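Local atomic coordinates of V-type ATP synthase alpha chain (Nanoarchaeum equitans Kin4-M, PDB entry 5BN3), a protein that belongs to the alpha/beta ATP synthase family as a V-type A subunit, with a P-loop nucleotide-binding domain with bound adenosine-5'-diphosphate. Residues A[69-80]-A[107-115]; A[244-252]-A[294-305]. One frame throughout, in Å; residues are numbered along the deposited sequence.

Contact 1 of 2, residues A[69-80]-A[107-115]; sequences IELGPGLLANIF and TLDRKKVWE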
loop_
_atom_site.group_PDB
_atom_site.type_symbol
_atom_site.label_atom_id
_atom_site.label_comp_id
_atom_site.label_asym_id
_atom_site.label_seq_id
_atom_site.Cartn_x
_atom_site.Cartn_y
_atom_site.Cartn_z
ATOM N N ILE A 69 9.297 39.794 -15.470
ATOM C CA ILE A 69 10.464 40.163 -14.679
ATOM C C ILE A 69 11.266 41.225 -15.428
ATOM O O ILE A 69 11.385 41.171 -16.656
ATOM C CB ILE A 69 11.362 38.937 -14.381
ATOM C CG1 ILE A 69 12.603 39.350 -13.587
ATOM C CG2 ILE A 69 11.780 38.247 -15.669
ATOM C CD1 ILE A 69 12.287 39.966 -12.243
ATOM N N GLU A 70 11.787 42.204 -14.694
ATOM C CA GLU A 70 12.655 43.213 -15.289
ATOM C C GLU A 70 14.058 42.648 -15.466
ATOM O O GLU A 70 14.676 42.182 -14.506
ATOM C CB GLU A 70 12.703 44.471 -14.415
ATOM C CG GLU A 70 11.413 45.282 -14.414
ATOM C CD GLU A 70 11.449 46.431 -13.424
ATOM O OE1 GLU A 70 12.496 46.631 -12.772
ATOM O OE2 GLU A 70 10.425 47.134 -13.290
ATOM N N LEU A 71 14.556 42.689 -16.698
ATOM C CA LEU A 71 15.880 42.163 -17.009
ATOM C C LEU A 71 16.839 43.294 -17.365
ATOM O O LEU A 71 16.687 43.941 -18.400
ATOM C CB LEU A 71 15.790 41.175 -18.173
ATOM C CG LEU A 71 14.846 39.989 -17.961
ATOM C CD1 LEU A 71 14.627 39.227 -19.258
ATOM C CD2 LEU A 71 15.404 39.069 -16.893
ATOM N N GLY A 72 17.829 43.523 -16.504
ATOM C CA GLY A 72 18.828 44.553 -16.733
ATOM C C GLY A 72 19.778 44.663 -15.557
ATOM O O GLY A 72 19.768 43.805 -14.670
ATOM N N PRO A 73 20.613 45.714 -15.546
ATOM C CA PRO A 73 21.531 45.962 -14.429
ATOM C C PRO A 73 20.769 46.168 -13.124
ATOM O O PRO A 73 19.759 46.877 -13.112
ATOM C CB PRO A 73 22.230 47.263 -14.834
ATOM C CG PRO A 73 22.145 47.285 -16.326
ATOM C CD PRO A 73 20.811 46.674 -16.646
ATOM N N GLY A 74 21.242 45.549 -12.044
ATOM C CA GLY A 74 20.578 45.656 -10.757
ATOM C C GLY A 74 20.198 44.322 -10.136
ATOM O O GLY A 74 19.753 44.273 -8.988
ATOM N N LEU A 75 20.375 43.240 -10.890
ATOM C CA LEU A 75 20.038 41.900 -10.411
ATOM C C LEU A 75 21.195 41.275 -9.637
ATOM O O LEU A 75 20.992 40.639 -8.602
ATOM C CB LEU A 75 19.663 40.993 -11.587
ATOM C CG LEU A 75 18.391 41.335 -12.365
ATOM C CD1 LEU A 75 18.254 40.445 -13.589
ATOM C CD2 LEU A 75 17.175 41.188 -11.475
ATOM N N LEU A 76 22.410 41.465 -10.145
ATOM C CA LEU A 76 23.600 40.827 -9.578
ATOM C C LEU A 76 23.874 41.243 -8.133
ATOM O O LEU A 76 23.689 42.407 -7.764
ATOM C CB LEU A 76 24.829 41.105 -10.453
ATOM C CG LEU A 76 24.770 40.538 -11.872
ATOM C CD1 LEU A 76 26.037 40.854 -12.655
ATOM C CD2 LEU A 76 24.554 39.043 -11.809
ATOM N N ALA A 77 24.301 40.270 -7.326
ATOM C CA ALA A 77 24.641 40.472 -5.916
ATOM C C ALA A 77 23.460 40.868 -5.036
ATOM O O ALA A 77 23.650 41.310 -3.902
ATOM C CB ALA A 77 25.786 41.480 -5.767
ATOM N N ASN A 78 22.246 40.695 -5.549
ATOM C CA ASN A 78 21.048 41.043 -4.790
ATOM C C ASN A 78 20.127 39.851 -4.543
ATOM O O ASN A 78 20.214 38.832 -5.232
ATOM C CB ASN A 78 20.285 42.176 -5.482
ATOM C CG ASN A 78 20.938 43.527 -5.272
ATOM O OD1 ASN A 78 21.195 43.933 -4.138
ATOM N ND2 ASN A 78 21.225 44.225 -6.365
ATOM N N ILE A 79 19.248 39.987 -3.554
ATOM C CA ILE A 79 18.291 38.936 -3.222
ATOM C C ILE A 79 16.853 39.403 -3.458
ATOM O O ILE A 79 16.470 40.506 -3.061
ATOM C CB ILE A 79 18.488 38.426 -1.772
ATOM C CG1 ILE A 79 17.471 37.332 -1.432
ATOM C CG2 ILE A 79 18.418 39.574 -0.772
ATOM C CD1 ILE A 79 17.726 36.663 -0.090
ATOM N N PHE A 80 16.068 38.563 -4.124
ATOM C CA PHE A 80 14.696 38.912 -4.478
ATOM C C PHE A 80 13.746 37.825 -3.996
ATOM O O PHE A 80 14.176 36.702 -3.730
ATOM C CB PHE A 80 14.575 39.068 -5.996
ATOM C CG PHE A 80 15.536 40.064 -6.583
ATOM C CD1 PHE A 80 16.814 39.678 -6.961
ATOM C CD2 PHE A 80 15.159 41.388 -6.759
ATOM C CE1 PHE A 80 17.700 40.591 -7.499
ATOM C CE2 PHE A 80 16.042 42.309 -7.301
ATOM C CZ PHE A 80 17.314 41.909 -7.672
ATOM N N THR A 107 11.627 45.899 -9.269
ATOM C CA THR A 107 12.709 44.926 -9.132
ATOM C C THR A 107 14.091 45.572 -9.163
ATOM O O THR A 107 14.919 45.334 -8.282
ATOM C CB THR A 107 12.634 43.862 -10.248
ATOM O OG1 THR A 107 11.401 43.139 -10.136
ATOM C CG2 THR A 107 13.800 42.887 -10.149
ATOM N N LEU A 108 14.333 46.384 -10.187
ATOM C CA LEU A 108 15.632 47.018 -10.381
ATOM C C LEU A 108 15.681 48.406 -9.739
ATOM O O LEU A 108 14.739 49.192 -9.869
ATOM C CB LEU A 108 15.947 47.109 -11.877
ATOM C CG LEU A 108 15.891 45.779 -12.635
ATOM C CD1 LEU A 108 16.092 45.979 -14.129
ATOM C CD2 LEU A 108 16.932 44.831 -12.087
ATOM N N ASP A 109 16.783 48.692 -9.045
ATOM C CA ASP A 109 16.987 49.979 -8.375
ATOM C C ASP A 109 16.848 51.130 -9.372
ATOM O O ASP A 109 17.541 51.164 -10.390
ATOM C CB ASP A 109 18.367 50.009 -7.705
ATOM C CG ASP A 109 18.508 51.128 -6.684
ATOM O OD1 ASP A 109 18.013 52.248 -6.931
ATOM O OD2 ASP A 109 19.125 50.888 -5.625
ATOM N N ARG A 110 15.944 52.060 -9.076
ATOM C CA ARG A 110 15.603 53.142 -10.000
ATOM C C ARG A 110 16.492 54.373 -9.843
ATOM O O ARG A 110 16.373 55.330 -10.608
ATOM C CB ARG A 110 14.135 53.547 -9.817
ATOM C CG ARG A 110 13.119 52.485 -10.219
ATOM C CD ARG A 110 13.202 52.176 -11.704
ATOM N NE ARG A 110 12.011 51.490 -12.205
ATOM C CZ ARG A 110 11.892 50.171 -12.314
ATOM N NH1 ARG A 110 12.892 49.379 -11.954
ATOM N NH2 ARG A 110 10.770 49.642 -12.782
ATOM N N LYS A 111 17.380 54.347 -8.852
ATOM C CA LYS A 111 18.219 55.506 -8.550
ATOM C C LYS A 111 19.703 55.257 -8.796
ATOM O O LYS A 111 20.472 56.200 -8.991
ATOM C CB LYS A 111 17.993 55.967 -7.108
ATOM C CG LYS A 111 16.649 56.636 -6.886
ATOM C CD LYS A 111 16.412 56.936 -5.418
ATOM C CE LYS A 111 15.174 57.796 -5.236
ATOM N NZ LYS A 111 15.318 59.111 -5.922
ATOM N N LYS A 112 20.101 53.989 -8.776
ATOM C CA LYS A 112 21.481 53.606 -9.072
ATOM C C LYS A 112 21.915 54.130 -10.442
ATOM O O LYS A 112 21.187 53.990 -11.429
ATOM C CB LYS A 112 21.626 52.082 -9.025
ATOM C CG LYS A 112 22.915 51.556 -9.624
ATOM C CD LYS A 112 24.096 51.681 -8.675
ATOM C CE LYS A 112 25.378 51.206 -9.352
ATOM N NZ LYS A 112 26.534 51.150 -8.410
ATOM N N VAL A 113 23.094 54.743 -10.496
ATOM C CA VAL A 113 23.596 55.322 -11.738
ATOM C C VAL A 113 24.585 54.386 -12.430
ATOM O O VAL A 113 25.620 54.035 -11.865
ATOM C CB VAL A 113 24.262 56.693 -11.497
ATOM C CG1 VAL A 113 24.849 57.226 -12.789
ATOM C CG2 VAL A 113 23.250 57.682 -10.936
ATOM N N TRP A 114 24.261 53.991 -13.657
ATOM C CA TRP A 114 25.103 53.069 -14.412
ATOM C C TRP A 114 25.894 53.786 -15.498
ATOM O O TRP A 114 25.465 54.825 -15.997
ATOM C CB TRP A 114 24.239 51.980 -15.053
ATOM C CG TRP A 114 23.435 51.208 -14.060
ATOM C CD1 TRP A 114 22.106 51.351 -13.785
ATOM C CD2 TRP A 114 23.916 50.173 -13.200
ATOM N NE1 TRP A 114 21.731 50.462 -12.806
ATOM C CE2 TRP A 114 22.825 49.724 -12.432
ATOM C CE3 TRP A 114 25.165 49.576 -13.009
ATOM C CZ2 TRP A 114 22.947 48.706 -11.485
ATOM C CZ3 TRP A 114 25.285 48.571 -12.075
ATOM C CH2 TRP A 114 24.185 48.146 -11.321
ATOM N N GLU A 115 27.043 53.229 -15.871
ATOM C CA GLU A 115 27.802 53.761 -17.000
ATOM C C GLU A 115 27.610 52.882 -18.232
ATOM O O GLU A 115 28.070 51.738 -18.270
ATOM C CB GLU A 115 29.291 53.891 -16.663
ATOM C CG GLU A 115 30.114 54.513 -17.786
ATOM C CD GLU A 115 31.487 54.969 -17.333
ATOM O OE1 GLU A 115 31.707 56.197 -17.248
ATOM O OE2 GLU A 115 32.349 54.105 -17.072
HETATM O O HOH W 1 10.092 42.732 -12.217
HETATM O O HOH W 2 9.476 45.789 -11.212
HETATM O O HOH W 3 19.585 49.388 -11.241
HETATM O O HOH W 4 18.528 46.649 -8.204
#
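Thr107 sets its methyl, CG2, among Ile69, Leu75 and Phe80, 3.7 Å from Phe80 CE2, while its carbonyl O lies at the edge of the Phe80 ring, in plane. OG1 lies beside the backbone N (chi1 -62°), which leaves CG2 anti to that N and facing the apolar group; the hydroxyl bonds to Gly84 O and to a water that also serves Glu70 N. Leu108 rests CD1 on Glu70 CB and packs CD2 3.7 Å from Leu75 CD2. Its backbone N donates to Glu70 OE1 at 3.2 Å, nearly along the C-O axis. Arg110 closes on the same carboxylate end-on, NH1 to Glu70 OE1 at 2.9 Å and NH2 to Glu70 OE2 at 2.6 Å, with the two planes 35° apart. Leu108 N and Arg110 NH1 reach OE1 from opposite faces, so the buried carboxylate is gripped firmly and probably stays ionised. Trp114 then lays one face over Pro73, whose CB stands 3.7 Å from the six-ring centroid; a water at the indole edge accepts from NE1. A two-pronged salt bridge and a proline-tryptophan CH-pi contact thus pin the end of strand 68-71 and the loop after it to the segment leading into strand 114-118, part of the family's barrel-sandwich region.

Contact 2 of 2, residues A[244-252]-A[294-305]; sequences IVIYIGCGE and REASIYLGATIG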
loop_
_atom_site.group_PDB
_atom_site.type_symbol
_atom_site.label_atom_id
_atom_site.label_comp_id
_atom_site.label_asym_id
_atom_site.label_seq_id
_atom_site.Cartn_x
_atom_site.Cartn_y
_atom_site.Cartn_z
ATOM N N ILE A 244 27.716 33.310 -14.456
ATOM C CA ILE A 244 26.604 33.724 -13.608
ATOM C C ILE A 244 26.055 32.530 -12.824
ATOM O O ILE A 244 25.928 31.431 -13.366
ATOM C CB ILE A 244 25.468 34.351 -14.453
ATOM C CG1 ILE A 244 25.958 35.624 -15.145
ATOM C CG2 ILE A 244 24.256 34.667 -13.590
ATOM C CD1 ILE A 244 26.326 36.731 -14.179
ATOM N N VAL A 245 25.750 32.750 -11.547
ATOM C CA VAL A 245 25.118 31.732 -10.714
ATOM C C VAL A 245 23.783 32.248 -10.188
ATOM O O VAL A 245 23.711 33.334 -9.608
ATOM C CB VAL A 245 26.014 31.344 -9.521
ATOM C CG1 VAL A 245 25.277 30.402 -8.581
ATOM C CG2 VAL A 245 27.293 30.702 -10.007
ATOM N N ILE A 246 22.724 31.476 -10.402
ATOM C CA ILE A 246 21.415 31.819 -9.859
ATOM C C ILE A 246 20.964 30.750 -8.874
ATOM O O ILE A 246 20.754 29.596 -9.253
ATOM C CB ILE A 246 20.374 31.964 -10.975
ATOM C CG1 ILE A 246 20.788 33.099 -11.911
ATOM C CG2 ILE A 246 18.994 32.234 -10.394
ATOM C CD1 ILE A 246 20.090 33.071 -13.232
ATOM N N TYR A 247 20.827 31.130 -7.607
ATOM C CA TYR A 247 20.371 30.195 -6.587
ATOM C C TYR A 247 18.907 30.454 -6.252
ATOM O O TYR A 247 18.556 31.524 -5.751
ATOM C CB TYR A 247 21.226 30.302 -5.319
ATOM C CG TYR A 247 21.091 29.102 -4.410
ATOM C CD1 TYR A 247 20.054 29.012 -3.495
ATOM C CD2 TYR A 247 22.002 28.058 -4.471
ATOM C CE1 TYR A 247 19.926 27.914 -2.668
ATOM C CE2 TYR A 247 21.884 26.958 -3.647
ATOM C CZ TYR A 247 20.844 26.891 -2.748
ATOM O OH TYR A 247 20.723 25.795 -1.926
ATOM N N ILE A 248 18.056 29.473 -6.535
ATOM C CA ILE A 248 16.641 29.585 -6.212
ATOM C C ILE A 248 16.309 28.810 -4.943
ATOM O O ILE A 248 16.329 27.575 -4.932
ATOM C CB ILE A 248 15.749 29.066 -7.358
ATOM C CG1 ILE A 248 16.207 29.646 -8.700
ATOM C CG2 ILE A 248 14.293 29.415 -7.096
ATOM C CD1 ILE A 248 15.376 29.177 -9.882
ATOM N N GLY A 249 16.010 29.537 -3.873
ATOM C CA GLY A 249 15.508 28.923 -2.660
ATOM C C GLY A 249 14.007 28.756 -2.772
ATOM O O GLY A 249 13.246 29.668 -2.443
ATOM N N CYS A 250 13.585 27.589 -3.249
ATOM C CA CYS A 250 12.174 27.317 -3.480
ATOM C C CYS A 250 11.572 26.544 -2.311
ATOM O O CYS A 250 11.724 25.327 -2.223
ATOM C CB CYS A 250 11.999 26.538 -4.786
ATOM S SG CYS A 250 10.288 26.164 -5.238
ATOM N N GLY A 251 10.901 27.263 -1.413
ATOM C CA GLY A 251 10.190 26.651 -0.306
ATOM C C GLY A 251 11.062 26.030 0.770
ATOM O O GLY A 251 10.634 25.087 1.437
ATOM N N GLU A 252 12.273 26.555 0.950
ATOM C CA GLU A 252 13.184 26.043 1.979
ATOM C C GLU A 252 13.407 27.035 3.122
ATOM O O GLU A 252 12.620 27.964 3.299
ATOM C CB GLU A 252 14.521 25.621 1.361
ATOM C CG GLU A 252 14.418 24.421 0.433
ATOM C CD GLU A 252 13.980 23.158 1.152
ATOM O OE1 GLU A 252 14.461 22.912 2.279
ATOM O OE2 GLU A 252 13.153 22.407 0.592
ATOM N N ARG A 294 6.136 29.978 -5.086
ATOM C CA ARG A 294 7.163 28.973 -5.361
ATOM C C ARG A 294 7.235 28.685 -6.850
ATOM O O ARG A 294 8.320 28.544 -7.412
ATOM C CB ARG A 294 6.865 27.667 -4.619
ATOM C CG ARG A 294 6.961 27.751 -3.111
ATOM C CD ARG A 294 6.699 26.395 -2.484
ATOM N NE ARG A 294 6.475 26.501 -1.045
ATOM C CZ ARG A 294 6.058 25.501 -0.279
ATOM N NH1 ARG A 294 5.820 24.311 -0.814
ATOM N NH2 ARG A 294 5.879 25.692 1.017
ATOM N N GLU A 295 6.072 28.577 -7.485
ATOM C CA GLU A 295 6.025 28.364 -8.926
ATOM C C GLU A 295 6.629 29.564 -9.637
ATOM O O GLU A 295 7.408 29.413 -10.578
ATOM C CB GLU A 295 4.589 28.132 -9.407
ATOM C CG GLU A 295 4.471 28.076 -10.921
ATOM C CD GLU A 295 3.183 27.441 -11.396
ATOM O OE1 GLU A 295 2.118 28.087 -11.292
ATOM O OE2 GLU A 295 3.238 26.296 -11.891
ATOM N N ALA A 296 6.281 30.757 -9.168
ATOM C CA ALA A 296 6.804 31.983 -9.753
ATOM C C ALA A 296 8.326 32.036 -9.666
ATOM O O ALA A 296 8.992 32.411 -10.627
ATOM C CB ALA A 296 6.194 33.191 -9.074
ATOM N N SER A 297 8.872 31.643 -8.518
ATOM C CA SER A 297 10.319 31.687 -8.301
ATOM C C SER A 297 11.089 30.788 -9.273
ATOM O O SER A 297 12.205 31.115 -9.681
ATOM C CB SER A 297 10.654 31.299 -6.861
ATOM O OG SER A 297 10.431 29.917 -6.643
ATOM N N ILE A 298 10.489 29.657 -9.635
ATOM C CA ILE A 298 11.102 28.715 -10.572
ATOM C C ILE A 298 11.182 29.293 -11.989
ATOM O O ILE A 298 12.237 29.261 -12.628
ATOM C CB ILE A 298 10.317 27.386 -10.606
ATOM C CG1 ILE A 298 10.526 26.601 -9.303
ATOM C CG2 ILE A 298 10.735 26.546 -11.795
ATOM C CD1 ILE A 298 11.954 26.114 -9.097
ATOM N N TYR A 299 10.062 29.814 -12.481
ATOM C CA TYR A 299 10.024 30.421 -13.810
ATOM C C TYR A 299 10.854 31.699 -13.858
ATOM O O TYR A 299 11.470 32.010 -14.880
ATOM C CB TYR A 299 8.575 30.706 -14.224
ATOM C CG TYR A 299 7.775 29.459 -14.532
ATOM C CD1 TYR A 299 7.190 28.720 -13.515
ATOM C CD2 TYR A 299 7.605 29.022 -15.837
ATOM C CE1 TYR A 299 6.461 27.581 -13.786
ATOM C CE2 TYR A 299 6.874 27.881 -16.118
ATOM C CZ TYR A 299 6.306 27.165 -15.087
ATOM O OH TYR A 299 5.579 26.030 -15.357
ATOM N N LEU A 300 10.865 32.431 -12.749
ATOM C CA LEU A 300 11.620 33.674 -12.644
ATOM C C LEU A 300 13.116 33.428 -12.796
ATOM O O LEU A 300 13.792 34.109 -13.571
ATOM C CB LEU A 300 11.363 34.328 -11.285
ATOM C CG LEU A 300 11.953 35.726 -11.104
ATOM C CD1 LEU A 300 10.926 36.748 -11.531
ATOM C CD2 LEU A 300 12.407 35.973 -9.672
ATOM N N GLY A 301 13.628 32.456 -12.047
ATOM C CA GLY A 301 15.046 32.139 -12.075
ATOM C C GLY A 301 15.490 31.584 -13.410
ATOM O O GLY A 301 16.603 31.852 -13.865
ATOM N N ALA A 302 14.620 30.801 -14.035
ATOM C CA ALA A 302 14.902 30.260 -15.356
ATOM C C ALA A 302 14.985 31.380 -16.388
ATOM O O ALA A 302 15.872 31.384 -17.242
ATOM C CB ALA A 302 13.837 29.255 -15.750
ATOM N N THR A 303 14.047 32.321 -16.310
ATOM C CA THR A 303 14.001 33.451 -17.238
ATOM C C THR A 303 15.245 34.329 -17.132
ATOM O O THR A 303 15.823 34.728 -18.147
ATOM C CB THR A 303 12.745 34.311 -16.999
ATOM O OG1 THR A 303 11.576 33.517 -17.234
ATOM C CG2 THR A 303 12.732 35.503 -17.940
ATOM N N ILE A 304 15.648 34.635 -15.901
ATOM C CA ILE A 304 16.862 35.406 -15.661
ATOM C C ILE A 304 18.084 34.637 -16.172
ATOM O O ILE A 304 19.011 35.228 -16.731
ATOM C CB ILE A 304 17.017 35.738 -14.160
ATOM C CG1 ILE A 304 15.884 36.665 -13.705
ATOM C CG2 ILE A 304 18.366 36.374 -13.882
ATOM C CD1 ILE A 304 15.879 36.949 -12.208
ATOM N N GLY A 305 18.073 33.317 -15.995
ATOM C CA GLY A 305 19.139 32.469 -16.504
ATOM C C GLY A 305 19.254 32.531 -18.013
ATOM O O GLY A 305 20.359 32.614 -18.557
#
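Ile246 pushes its CD1 against the helix backbone at Gly305, a tight 3.5 Å from Gly305 CA, and touches Ile304 CG2 alongside. Two residues on, on the same side of the strand, Ile248 drops CD1 directly onto the glycine backbone of Gly301, 3.7 Å from Gly301 CA. CG1 of Ile248, beside the backbone N (chi1 -48°), carries CD1 to the helix and leaves CG2 anti to the N, over Ser297 and 3.9 Å from Ser297 OG. That hydroxyl is already tied down within the helix, donating to Arg294 O at 2.6 Å. Cys250 continues the row: SG packs among Arg294 CB and O, Ser297 OG and Ile298 CG1, 3.8 Å from Arg294 CB. Past the strand end, Gly251 turns with positive phi, and its CA meets Arg294 NE 3.8 Å away; the guanidinium itself is bridged to Glu327, and Gly251 O bonds to Tyr256 of the neighbouring NEQ263 chain. Strand 244-250 and helix segment 294-305 run antiparallel at 170°, their axes 8.5 Å apart at closest approach. Gly301, Gly305 and Ser297 lie under Ile246 and Ile248, and this makes the close helix-on-sheet layer of an alpha/beta P-loop nucleotide-binding domain.

In the fold
From the N terminus, the chain leaves the six-stranded antiparallel sheet, enters strand 68-71, and reaches contact 1, which closes a loop of 26 residues containing helix 87-94 and holds segment 69-80 against the segment leading into strand 114-118. Contact 2 opens only later, so the two follow in series and neither nest nor cross; its own loop of 41 residues carries helix 254-263 and strand 280-285. They nevertheless meet in space: Ile69 packs on Leu300 and Thr303, Leu71 on Ile304, and Leu76 on Ile244. Strands 79-80 and 244-250 both pair in parallel with strand 280-285, so segment 69-80 touches both the barrel-sandwich region and the nucleotide-binding sheet and probably helps to link them.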